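Local coordinates for protein polyphosphate kinase (Porphyromonas gingivalis, PDB 2O8R) that probably catalyses the reversible transfer of the terminal phosphate of ATP to a growing chain of inorganic polyphosphate, in a magnesium-dependent reaction, at residues A[336-339]-A[340-343]; A[486-489]-A[490-493]; A[602-606]-A[607-611]; A[620-623]-A[624-628]. The protein carries 3 engineered substitutions. One frame throughout, in Å; residues are numbered along the deposited sequence. Where two conformers were deposited one is given.

Contact 1: residues A[336-339]-A[340-343]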
loop_
_atom_site.group_PDB
_atom_site.type_symbol
_atom_site.label_atom_id
_atom_site.label_comp_id
_atom_site.label_asym_id
_atom_site.label_seq_id
_atom_site.Cartn_x
_atom_site.Cartn_y
_atom_site.Cartn_z
ATOM N N LEU A 336 7.000 -28.158 -15.980
ATOM C CA LEU A 336 5.766 -27.544 -16.450
ATOM C C LEU A 336 5.808 -27.237 -17.934
ATOM O O LEU A 336 4.849 -27.530 -18.650
ATOM C CB LEU A 336 5.415 -26.302 -15.635
ATOM C CG LEU A 336 4.889 -26.637 -14.237
ATOM C CD1 LEU A 336 4.837 -25.389 -13.406
ATOM C CD2 LEU A 336 3.510 -27.336 -14.282
HETATM N N MSE A 337 6.928 -26.701 -18.407
HETATM C CA MSE A 337 7.060 -26.398 -19.833
HETATM C C MSE A 337 7.015 -27.652 -20.684
HETATM O O MSE A 337 6.527 -27.624 -21.814
HETATM C CB MSE A 337 8.352 -25.664 -20.113
HETATM C CG MSE A 337 8.489 -24.407 -19.339
HETATM SE SE MSE A 337 10.220 -23.693 -19.717
HETATM C CE MSE A 337 9.761 -22.657 -21.300
ATOM N N GLU A 338 7.529 -28.749 -20.138
ATOM C CA GLU A 338 7.451 -30.020 -20.819
ATOM C C GLU A 338 5.998 -30.423 -20.957
ATOM O O GLU A 338 5.574 -30.816 -22.033
ATOM C CB GLU A 338 8.265 -31.088 -20.090
ATOM C CG GLU A 338 9.699 -31.216 -20.583
ATOM C CD GLU A 338 9.829 -32.137 -21.793
ATOM O OE1 GLU A 338 9.245 -31.842 -22.864
ATOM O OE2 GLU A 338 10.519 -33.172 -21.672
ATOM N N GLY A 339 5.234 -30.283 -19.876
ATOM C CA GLY A 339 3.799 -30.581 -19.882
ATOM C C GLY A 339 3.023 -29.875 -20.980
ATOM O O GLY A 339 2.260 -30.518 -21.702
ATOM N N ILE A 340 3.225 -28.559 -21.119
ATOM C CA ILE A 340 2.500 -27.773 -22.127
ATOM C C ILE A 340 2.973 -28.092 -23.545
ATOM O O ILE A 340 2.208 -27.962 -24.505
ATOM C CB ILE A 340 2.638 -26.247 -21.928
ATOM C CG1 ILE A 340 2.946 -25.879 -20.475
ATOM C CG2 ILE A 340 1.401 -25.541 -22.447
ATOM C CD1 ILE A 340 1.767 -25.466 -19.655
ATOM N N ARG A 341 4.244 -28.481 -23.668
ATOM C CA ARG A 341 4.830 -28.883 -24.947
ATOM C C ARG A 341 4.122 -30.124 -25.469
ATOM O O ARG A 341 3.907 -30.253 -26.672
ATOM C CB ARG A 341 6.327 -29.171 -24.799
ATOM C CG ARG A 341 7.093 -29.182 -26.124
ATOM C CD ARG A 341 8.412 -29.952 -26.035
ATOM N NE ARG A 341 8.207 -31.339 -25.612
ATOM C CZ ARG A 341 7.824 -32.335 -26.410
ATOM N NH1 ARG A 341 7.599 -32.133 -27.706
ATOM N NH2 ARG A 341 7.663 -33.549 -25.903
ATOM N N ARG A 342 3.749 -31.001 -24.536
ATOM C CA ARG A 342 3.091 -32.255 -24.861
ATOM C C ARG A 342 1.579 -32.109 -25.065
ATOM O O ARG A 342 1.003 -32.796 -25.898
ATOM C CB ARG A 342 3.406 -33.301 -23.784
ATOM C CG ARG A 342 4.827 -33.873 -23.882
ATOM C CD ARG A 342 5.356 -34.413 -22.548
ATOM N NE ARG A 342 4.452 -35.363 -21.893
ATOM C CZ ARG A 342 4.773 -36.104 -20.833
ATOM N NH1 ARG A 342 5.990 -36.031 -20.296
ATOM N NH2 ARG A 342 3.872 -36.927 -20.308
ATOM N N LYS A 343 0.952 -31.208 -24.316
ATOM C CA LYS A 343 -0.503 -31.079 -24.339
ATOM C C LYS A 343 -0.990 -29.674 -23.965
ATOM O O LYS A 343 -0.297 -28.927 -23.285
ATOM C CB LYS A 343 -1.104 -32.104 -23.376
ATOM C CG LYS A 343 -2.616 -32.199 -23.409
ATOM C CD LYS A 343 -3.141 -33.385 -22.598
ATOM C CE LYS A 343 -2.690 -33.334 -21.144
ATOM N NZ LYS A 343 -3.580 -34.123 -20.249
#
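The guanidinium group of Arg341 is met at its edge, within its own plane, by the carboxylate of Glu338 one helical turn earlier. NE, rather than either terminal nitrogen, does the work: it donates to Glu338 OE1 over 3.0 Å, with an N-H...O angle of 163°, and it arrives nearly in line with the carboxylate C-O bond. The two groups are not coplanar; their planes stand 43° apart, and of the guanidinium nitrogens NE alone bonds OE1. The side chains run alongside each other. Glu338 bends at its second torsion (-85°) and thereby brings OE1 back to its partner, while the arginine turns at chi3.

Along the backbone, Arg341 N binds Met337 O at 3.1 Å and Lys343 N closes the last turn on Gly339 O at 3.0 Å, after which Lys343 leaves helical geometry. The other flank is buried. Met337, a selenomethionine, and Ile340 both reach Ile458 of strand 457-462, and Leu336 rests on helix 355-365, where the carboxylate of Glu363 accepts bonds from Leu336 N and Met337 N. This is a short amphipathic helix with an i to i+3 salt bridge on its outer side, laid against the sheet of a phospholipase D-like domain.

Contact 2: residues A[486-489]-A[490-493]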
loop_
_atom_site.group_PDB
_atom_site.type_symbol
_atom_site.label_atom_id
_atom_site.label_comp_id
_atom_site.label_asym_id
_atom_site.label_seq_id
_atom_site.Cartn_x
_atom_site.Cartn_y
_atom_site.Cartn_z
ATOM N N ILE A 486 -0.937 -20.937 -32.983
ATOM C CA ILE A 486 -1.237 -19.965 -31.943
ATOM C C ILE A 486 0.043 -19.267 -31.525
ATOM O O ILE A 486 0.082 -18.037 -31.428
ATOM C CB ILE A 486 -1.860 -20.604 -30.682
ATOM C CG1 ILE A 486 -2.954 -21.612 -31.037
ATOM C CG2 ILE A 486 -2.420 -19.518 -29.761
ATOM C CD1 ILE A 486 -4.300 -21.005 -31.264
ATOM N N VAL A 487 1.094 -20.048 -31.284
ATOM C CA VAL A 487 2.321 -19.488 -30.712
ATOM C C VAL A 487 2.899 -18.486 -31.692
ATOM O O VAL A 487 3.535 -17.506 -31.293
ATOM C CB VAL A 487 3.354 -20.573 -30.326
ATOM C CG1 VAL A 487 4.788 -20.019 -30.339
ATOM C CG2 VAL A 487 3.011 -21.181 -28.961
ATOM N N HIS A 488 2.614 -18.710 -32.971
ATOM C CA HIS A 488 3.123 -17.847 -34.013
ATOM C C HIS A 488 2.276 -16.585 -34.085
ATOM O O HIS A 488 2.779 -15.483 -34.330
ATOM C CB HIS A 488 3.126 -18.572 -35.364
ATOM C CG HIS A 488 3.699 -17.751 -36.472
ATOM N ND1 HIS A 488 2.931 -16.909 -37.250
ATOM C CD2 HIS A 488 4.974 -17.602 -36.901
ATOM C CE1 HIS A 488 3.709 -16.284 -38.115
ATOM N NE2 HIS A 488 4.953 -16.684 -37.920
ATOM N N ASP A 489 0.978 -16.764 -33.878
ATOM C CA ASP A 489 0.022 -15.672 -33.951
ATOM C C ASP A 489 0.264 -14.682 -32.833
ATOM O O ASP A 489 0.265 -13.469 -33.063
ATOM C CB ASP A 489 -1.393 -16.224 -33.874
ATOM C CG ASP A 489 -1.894 -16.725 -35.214
ATOM O OD1 ASP A 489 -1.211 -16.462 -36.224
ATOM O OD2 ASP A 489 -2.975 -17.362 -35.262
ATOM N N VAL A 490 0.482 -15.218 -31.632
ATOM C CA VAL A 490 0.818 -14.420 -30.467
ATOM C C VAL A 490 2.172 -13.745 -30.703
ATOM O O VAL A 490 2.337 -12.540 -30.436
ATOM C CB VAL A 490 0.843 -15.283 -29.188
ATOM C CG1 VAL A 490 1.411 -14.505 -28.016
ATOM C CG2 VAL A 490 -0.555 -15.780 -28.849
ATOM N N TYR A 491 3.121 -14.521 -31.228
ATOM C CA TYR A 491 4.417 -13.997 -31.632
ATOM C C TYR A 491 4.260 -12.760 -32.508
ATOM O O TYR A 491 4.832 -11.700 -32.234
ATOM C CB TYR A 491 5.198 -15.057 -32.398
ATOM C CG TYR A 491 6.375 -14.488 -33.150
ATOM C CD1 TYR A 491 7.564 -14.214 -32.492
ATOM C CD2 TYR A 491 6.299 -14.217 -34.514
ATOM C CE1 TYR A 491 8.642 -13.680 -33.158
ATOM C CE2 TYR A 491 7.375 -13.685 -35.187
ATOM C CZ TYR A 491 8.546 -13.421 -34.500
ATOM O OH TYR A 491 9.634 -12.884 -35.153
ATOM N N ARG A 492 3.474 -12.923 -33.563
ATOM C CA ARG A 492 3.212 -11.873 -34.523
ATOM C C ARG A 492 2.479 -10.706 -33.890
ATOM O O ARG A 492 2.788 -9.552 -34.188
ATOM C CB ARG A 492 2.403 -12.423 -35.700
ATOM C CG ARG A 492 2.092 -11.394 -36.747
ATOM C CD ARG A 492 1.253 -11.964 -37.870
ATOM N NE ARG A 492 2.064 -12.425 -38.991
ATOM C CZ ARG A 492 2.038 -13.658 -39.475
ATOM N NH1 ARG A 492 1.228 -14.567 -38.949
ATOM N NH2 ARG A 492 2.819 -13.980 -40.492
ATOM N N LEU A 493 1.519 -11.006 -33.016
ATOM C CA LEU A 493 0.773 -9.960 -32.310
ATOM C C LEU A 493 1.711 -9.023 -31.550
ATOM O O LEU A 493 1.601 -7.798 -31.670
ATOM C CB LEU A 493 -0.258 -10.555 -31.357
ATOM C CG LEU A 493 -1.051 -9.581 -30.472
ATOM C CD1 LEU A 493 -1.784 -8.518 -31.286
ATOM C CD2 LEU A 493 -2.017 -10.344 -29.544
#
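Arg492 N reaches back to His488 O at 2.8 Å, with an N-H...O angle of 159°, and Leu493 N repeats the bond to Asp489 O at 2.8 Å. These are successive i to i+4 links of the alpha-helix 484-497, which packs on the sheet of the first phospholipase D-like C-terminal domain.

The same spacing couples side chains. The CE1 corner of His488 points onto one face of the Arg492 guanidinium, CE1 lying 3.4 Å from CZ, and the two planes are turned 71° from each other. NH1 lies near the plane of the imidazole at its edge, yet it is not hydrogen-bonded to ND1. A bend at chi3 (-94°) folds the arginine tip back toward the ring.

Asp489 OD1 stays 4.1 Å from Arg492 NH1, beyond a salt bridge; each group has other partners: the carboxylate accepts backbone N-H bonds from Ser507, Arg508 and Leu509, whereas NE of Arg492 pairs with Glu502. A sulfate ion, probably from the crystallisation liquor, makes a long, weak ion pair with NH2.

On the buried flank Val490 faces Ala459 and Leu444 of the sheet, while Ile486 meets Leu461; between the two, Ile486 CG2 touches Val490 CG2 at 4.3 Å.

Contact 3: residues A[602-606]-A[607-611]; sequences CFHNG and GKEEV
Cys602 and Val611 meet at the tightly packed end of this beta hairpin, formed by strands 600-603 and 610-614, with Cys602 SG 3.8 Å from Val611 CG2. They are a non-hydrogen-bonded antiparallel pair whose face of the sheet is covered by helix 636-651. Next comes the hydrogen-bonded pair Phe603 and Glu610: Phe603 N to Glu610 O and Glu610 N to Phe603 O are both 3.0 Å, each donor lying in the carbonyl plane. Their side chains turn to the other face, toward helix 516-532, where Glu610 OE2 forms a salt bridge with Arg526.

Toward the solvent the ladder gives way to an exposed turn through Gly606 and Gly607, both with positive phi. The His604 ring lies across the backbone here, with Gly607 N over one face. With CG anti to the backbone N (chi1 -173°), the imidazole can direct ND1 to Glu609 OE2 at 3.0 Å; the donor is in the ring plane but above the carboxylate plane. That bond belongs to one of two conformers of Glu609 and is correspondingly provisional.

Lys608 N closes the turn on Asn605 O at 3.0 Å, and Asn605 ND2 reaches Lys608 O in a weak bond of 3.3 Å.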
loop_
_atom_site.group_PDB
_atom_site.type_symbol
_atom_site.label_atom_id
_atom_site.label_comp_id
_atom_site.label_asym_id
_atom_site.label_seq_id
_atom_site.Cartn_x
_atom_site.Cartn_y
_atom_site.Cartn_z
ATOM N N CYS A 602 -19.426 -20.405 -27.953
ATOM C CA CYS A 602 -19.626 -21.731 -28.525
ATOM C C CYS A 602 -20.587 -21.679 -29.685
ATOM O O CYS A 602 -21.749 -21.304 -29.526
ATOM C CB CYS A 602 -20.193 -22.682 -27.486
ATOM S SG CYS A 602 -19.186 -22.740 -26.044
ATOM N N PHE A 603 -20.102 -22.065 -30.851
ATOM C CA PHE A 603 -20.963 -22.190 -32.020
ATOM C C PHE A 603 -21.137 -23.662 -32.383
ATOM O O PHE A 603 -20.150 -24.373 -32.605
ATOM C CB PHE A 603 -20.380 -21.410 -33.191
ATOM C CG PHE A 603 -20.192 -19.933 -32.912
ATOM C CD1 PHE A 603 -21.141 -19.013 -33.334
ATOM C CD2 PHE A 603 -19.057 -19.466 -32.251
ATOM C CE1 PHE A 603 -20.968 -17.655 -33.097
ATOM C CE2 PHE A 603 -18.881 -18.114 -32.015
ATOM C CZ PHE A 603 -19.840 -17.207 -32.436
ATOM N N HIS A 604 -22.389 -24.115 -32.434
ATOM C CA HIS A 604 -22.703 -25.529 -32.679
ATOM C C HIS A 604 -22.150 -26.089 -33.989
ATOM O O HIS A 604 -21.599 -27.200 -34.001
ATOM C CB HIS A 604 -24.203 -25.771 -32.625
ATOM C CG HIS A 604 -24.577 -27.216 -32.694
ATOM N ND1 HIS A 604 -23.912 -28.190 -31.978
ATOM C CD2 HIS A 604 -25.553 -27.854 -33.383
ATOM C CE1 HIS A 604 -24.459 -29.365 -32.227
ATOM N NE2 HIS A 604 -25.456 -29.190 -33.077
ATOM N N ASN A 605 -22.298 -25.316 -35.070
ATOM C CA ASN A 605 -21.855 -25.717 -36.412
ATOM C C ASN A 605 -22.201 -27.168 -36.779
ATOM O O ASN A 605 -21.315 -27.994 -37.048
ATOM C CB ASN A 605 -20.360 -25.460 -36.565
ATOM C CG ASN A 605 -19.878 -25.688 -37.979
ATOM O OD1 ASN A 605 -20.614 -25.461 -38.947
ATOM N ND2 ASN A 605 -18.639 -26.155 -38.108
ATOM N N GLY A 606 -23.494 -27.484 -36.744
ATOM C CA GLY A 606 -23.975 -28.835 -37.021
ATOM C C GLY A 606 -23.656 -29.855 -35.942
ATOM O O GLY A 606 -24.479 -30.711 -35.616
ATOM N N GLY A 607 -22.457 -29.765 -35.387
ATOM C CA GLY A 607 -21.989 -30.731 -34.406
ATOM C C GLY A 607 -20.476 -30.791 -34.428
ATOM O O GLY A 607 -19.865 -31.509 -33.638
ATOM N N LYS A 608 -19.880 -30.040 -35.353
ATOM C CA LYS A 608 -18.448 -29.783 -35.348
ATOM C C LYS A 608 -18.242 -28.485 -34.563
ATOM O O LYS A 608 -17.877 -27.454 -35.142
ATOM C CB LYS A 608 -17.921 -29.634 -36.780
ATOM C CG LYS A 608 -18.351 -30.730 -37.752
ATOM C CD LYS A 608 -18.189 -30.274 -39.200
ATOM C CE LYS A 608 -19.133 -31.010 -40.150
ATOM N NZ LYS A 608 -18.625 -32.346 -40.570
ATOM N N GLU A 609 -18.457 -28.559 -33.247
ATOM C CA GLU A 609 -18.530 -27.378 -32.384
ATOM C C GLU A 609 -17.212 -26.609 -32.326
ATOM O O GLU A 609 -16.137 -27.203 -32.357
ATOM C CB GLU A 609 -18.983 -27.772 -30.972
ATOM C CG GLU A 609 -19.851 -29.035 -30.921
ATOM C CD GLU A 609 -21.071 -28.901 -30.015
ATOM O OE1 GLU A 609 -21.421 -29.896 -29.345
ATOM O OE2 GLU A 609 -21.691 -27.813 -29.982
ATOM N N GLU A 610 -17.304 -25.285 -32.252
ATOM C CA GLU A 610 -16.118 -24.434 -32.112
ATOM C C GLU A 610 -16.255 -23.575 -30.871
ATOM O O GLU A 610 -17.282 -22.925 -30.661
ATOM C CB GLU A 610 -15.903 -23.567 -33.351
ATOM C CG GLU A 610 -15.585 -24.396 -34.593
ATOM C CD GLU A 610 -15.332 -23.569 -35.839
ATOM O OE1 GLU A 610 -15.089 -22.350 -35.735
ATOM O OE2 GLU A 610 -15.371 -24.150 -36.943
ATOM N N VAL A 611 -15.232 -23.596 -30.031
ATOM C CA VAL A 611 -15.276 -22.834 -28.796
ATOM C C VAL A 611 -14.180 -21.783 -28.751
ATOM O O VAL A 611 -13.007 -22.083 -28.997
ATOM C CB VAL A 611 -15.193 -23.743 -27.570
ATOM C CG1 VAL A 611 -15.214 -22.921 -26.288
ATOM C CG2 VAL A 611 -16.337 -24.746 -27.591
#

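Contact 4: residues A[620-623]-A[624-628]; sequences KRNL and YNRIE
Asn622 and Arg626 run side by side, with their amide and guanidinium planes only 13° apart. Asn622 OD1 comes to 3.1 Å from Arg626 NE, but the N-H points poorly for a hydrogen bond. Bends at chi2 (115°) and chi3 fold the arginine back over the turn and bring NE within 2.8 Å of Glu628 OE2, a salt bridge with weak hydrogen-bond geometry. Glu628, itself bent at chi2, offers its other oxygen, OE1, to ND1 of His439, the predicted phosphohistidine, and to Ser615 OG. The amide of Asn622 is fixed at ND2 by Asp617 O.

On the outer side, Arg621 crosses Asn625 at about a right angle, and Asn625 ND2 sits over one face of its guanidinium, toward the rim. The ring of Tyr624 lies over its neighbour: Leu623 CB stands 4.2 Å from the ring centroid, 15° off the normal, in a CH-pi contact, while Lys620 O meets the ring edge near CD2. Arg621 O accepts Asn625 N at 3.0 Å and, weakly, Arg626 N.

The short, weakly bonded helix 620-624 passes into a loop beside His439. Leu623 packs on helix 516-532, and the backbone of Ile627 bonds to the segment around His439 just before strand 629-632 begins.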
loop_
_atom_site.group_PDB
_atom_site.type_symbol
_atom_site.label_atom_id
_atom_site.label_comp_id
_atom_site.label_asym_id
_atom_site.label_seq_id
_atom_site.Cartn_x
_atom_site.Cartn_y
_atom_site.Cartn_z
ATOM N N LYS A 620 -19.522 -1.541 -27.624
ATOM C CA LYS A 620 -19.113 -0.713 -28.763
ATOM C C LYS A 620 -17.597 -0.514 -28.723
ATOM O O LYS A 620 -16.903 -0.874 -29.670
ATOM C CB LYS A 620 -19.816 0.638 -28.713
ATOM C CG LYS A 620 -19.497 1.577 -29.868
ATOM C CD LYS A 620 -20.675 1.697 -30.826
ATOM C CE LYS A 620 -21.122 3.156 -30.979
ATOM N NZ LYS A 620 -19.977 4.096 -31.183
ATOM N N ARG A 621 -17.093 0.023 -27.608
ATOM C CA ARG A 621 -15.651 0.265 -27.417
ATOM C C ARG A 621 -14.746 -0.981 -27.507
ATOM O O ARG A 621 -13.582 -0.869 -27.885
ATOM C CB ARG A 621 -15.379 1.046 -26.114
ATOM C CG ARG A 621 -15.276 2.579 -26.319
ATOM C CD ARG A 621 -14.751 3.330 -25.087
ATOM N NE ARG A 621 -13.285 3.362 -24.976
ATOM C CZ ARG A 621 -12.525 4.437 -25.203
ATOM N NH1 ARG A 621 -13.077 5.588 -25.567
ATOM N NH2 ARG A 621 -11.208 4.368 -25.069
ATOM N N ASN A 622 -15.279 -2.156 -27.184
ATOM C CA ASN A 622 -14.494 -3.391 -27.216
ATOM C C ASN A 622 -14.125 -3.887 -28.617
ATOM O O ASN A 622 -12.971 -4.222 -28.867
ATOM C CB ASN A 622 -15.218 -4.495 -26.455
ATOM C CG ASN A 622 -15.207 -4.277 -24.961
ATOM O OD1 ASN A 622 -14.946 -3.177 -24.481
ATOM N ND2 ASN A 622 -15.500 -5.329 -24.212
ATOM N N LEU A 623 -15.098 -3.925 -29.525
ATOM C CA LEU A 623 -14.878 -4.472 -30.867
ATOM C C LEU A 623 -14.222 -3.492 -31.843
ATOM O O LEU A 623 -13.882 -3.879 -32.961
ATOM C CB LEU A 623 -16.196 -4.977 -31.469
ATOM C CG LEU A 623 -17.080 -5.950 -30.676
ATOM C CD1 LEU A 623 -18.552 -5.695 -30.944
ATOM C CD2 LEU A 623 -16.735 -7.393 -30.965
ATOM N N TYR A 624 -14.049 -2.235 -31.430
ATOM C CA TYR A 624 -13.537 -1.197 -32.333
ATOM C C TYR A 624 -12.369 -0.354 -31.810
ATOM O O TYR A 624 -11.433 -0.067 -32.553
ATOM C CB TYR A 624 -14.680 -0.293 -32.797
ATOM C CG TYR A 624 -15.808 -1.037 -33.487
ATOM C CD1 TYR A 624 -15.626 -1.613 -34.743
ATOM C CD2 TYR A 624 -17.056 -1.165 -32.882
ATOM C CE1 TYR A 624 -16.659 -2.298 -35.378
ATOM C CE2 TYR A 624 -18.096 -1.846 -33.505
ATOM C CZ TYR A 624 -17.891 -2.407 -34.755
ATOM O OH TYR A 624 -18.916 -3.080 -35.378
ATOM N N ASN A 625 -12.418 0.040 -30.541
ATOM C CA ASN A 625 -11.380 0.903 -29.957
ATOM C C ASN A 625 -10.143 0.175 -29.428
ATOM O O ASN A 625 -9.013 0.622 -29.634
ATOM C CB ASN A 625 -11.966 1.766 -28.840
ATOM C CG ASN A 625 -13.071 2.666 -29.321
ATOM O OD1 ASN A 625 -13.799 2.331 -30.254
ATOM N ND2 ASN A 625 -13.204 3.824 -28.690
ATOM N N ARG A 626 -10.364 -0.935 -28.735
ATOM C CA ARG A 626 -9.291 -1.683 -28.095
ATOM C C ARG A 626 -8.629 -2.722 -29.004
ATOM O O ARG A 626 -9.213 -3.169 -29.992
ATOM C CB ARG A 626 -9.837 -2.394 -26.848
ATOM C CG ARG A 626 -10.021 -1.493 -25.647
ATOM C CD ARG A 626 -11.465 -1.363 -25.248
ATOM N NE ARG A 626 -11.911 -2.541 -24.508
ATOM C CZ ARG A 626 -11.813 -2.689 -23.188
ATOM N NH1 ARG A 626 -12.252 -3.802 -22.615
ATOM N NH2 ARG A 626 -11.283 -1.731 -22.439
ATOM N N ILE A 627 -7.412 -3.126 -28.659
ATOM C CA ILE A 627 -6.922 -4.385 -29.189
ATOM C C ILE A 627 -7.225 -5.529 -28.208
ATOM O O ILE A 627 -6.795 -5.524 -27.048
ATOM C CB ILE A 627 -5.451 -4.311 -29.675
ATOM C CG1 ILE A 627 -5.432 -3.833 -31.138
ATOM C CG2 ILE A 627 -4.754 -5.672 -29.557
ATOM C CD1 ILE A 627 -4.068 -3.774 -31.771
ATOM N N GLU A 628 -8.016 -6.482 -28.694
ATOM C CA GLU A 628 -8.497 -7.608 -27.900
ATOM C C GLU A 628 -8.051 -8.910 -28.538
ATOM O O GLU A 628 -7.568 -8.923 -29.670
ATOM C CB GLU A 628 -10.030 -7.614 -27.874
ATOM C CG GLU A 628 -10.671 -6.310 -27.453
ATOM C CD GLU A 628 -10.852 -6.180 -25.949
ATOM O OE1 GLU A 628 -10.536 -7.130 -25.209
ATOM O OE2 GLU A 628 -11.334 -5.118 -25.508
#

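In the fold
The four contacts follow one another along the chain and divide between the two phospholipase D-like C-terminal regions. Contacts 1 and 2, with centres about 18 Å apart, lie on helices 336-342 and 484-497 of the first region; both helices touch strands 442-447 and 457-462 of its mixed sheet. Contacts 3 and 4, centres about 25 Å apart, belong to the second: hairpin 600-603/610-614 leads to helix 620-624, and the chain returns as strand 629-632 beside 610-614. Contacts 2 and 4 come within about 4 Å at their nearest atoms. Glu628 of contact 4 bonds His439 of the first region, consistent with a predicted site at the junction of the two regions; the side chain of Leu493 in contact 2 is about 10 Å from that histidine.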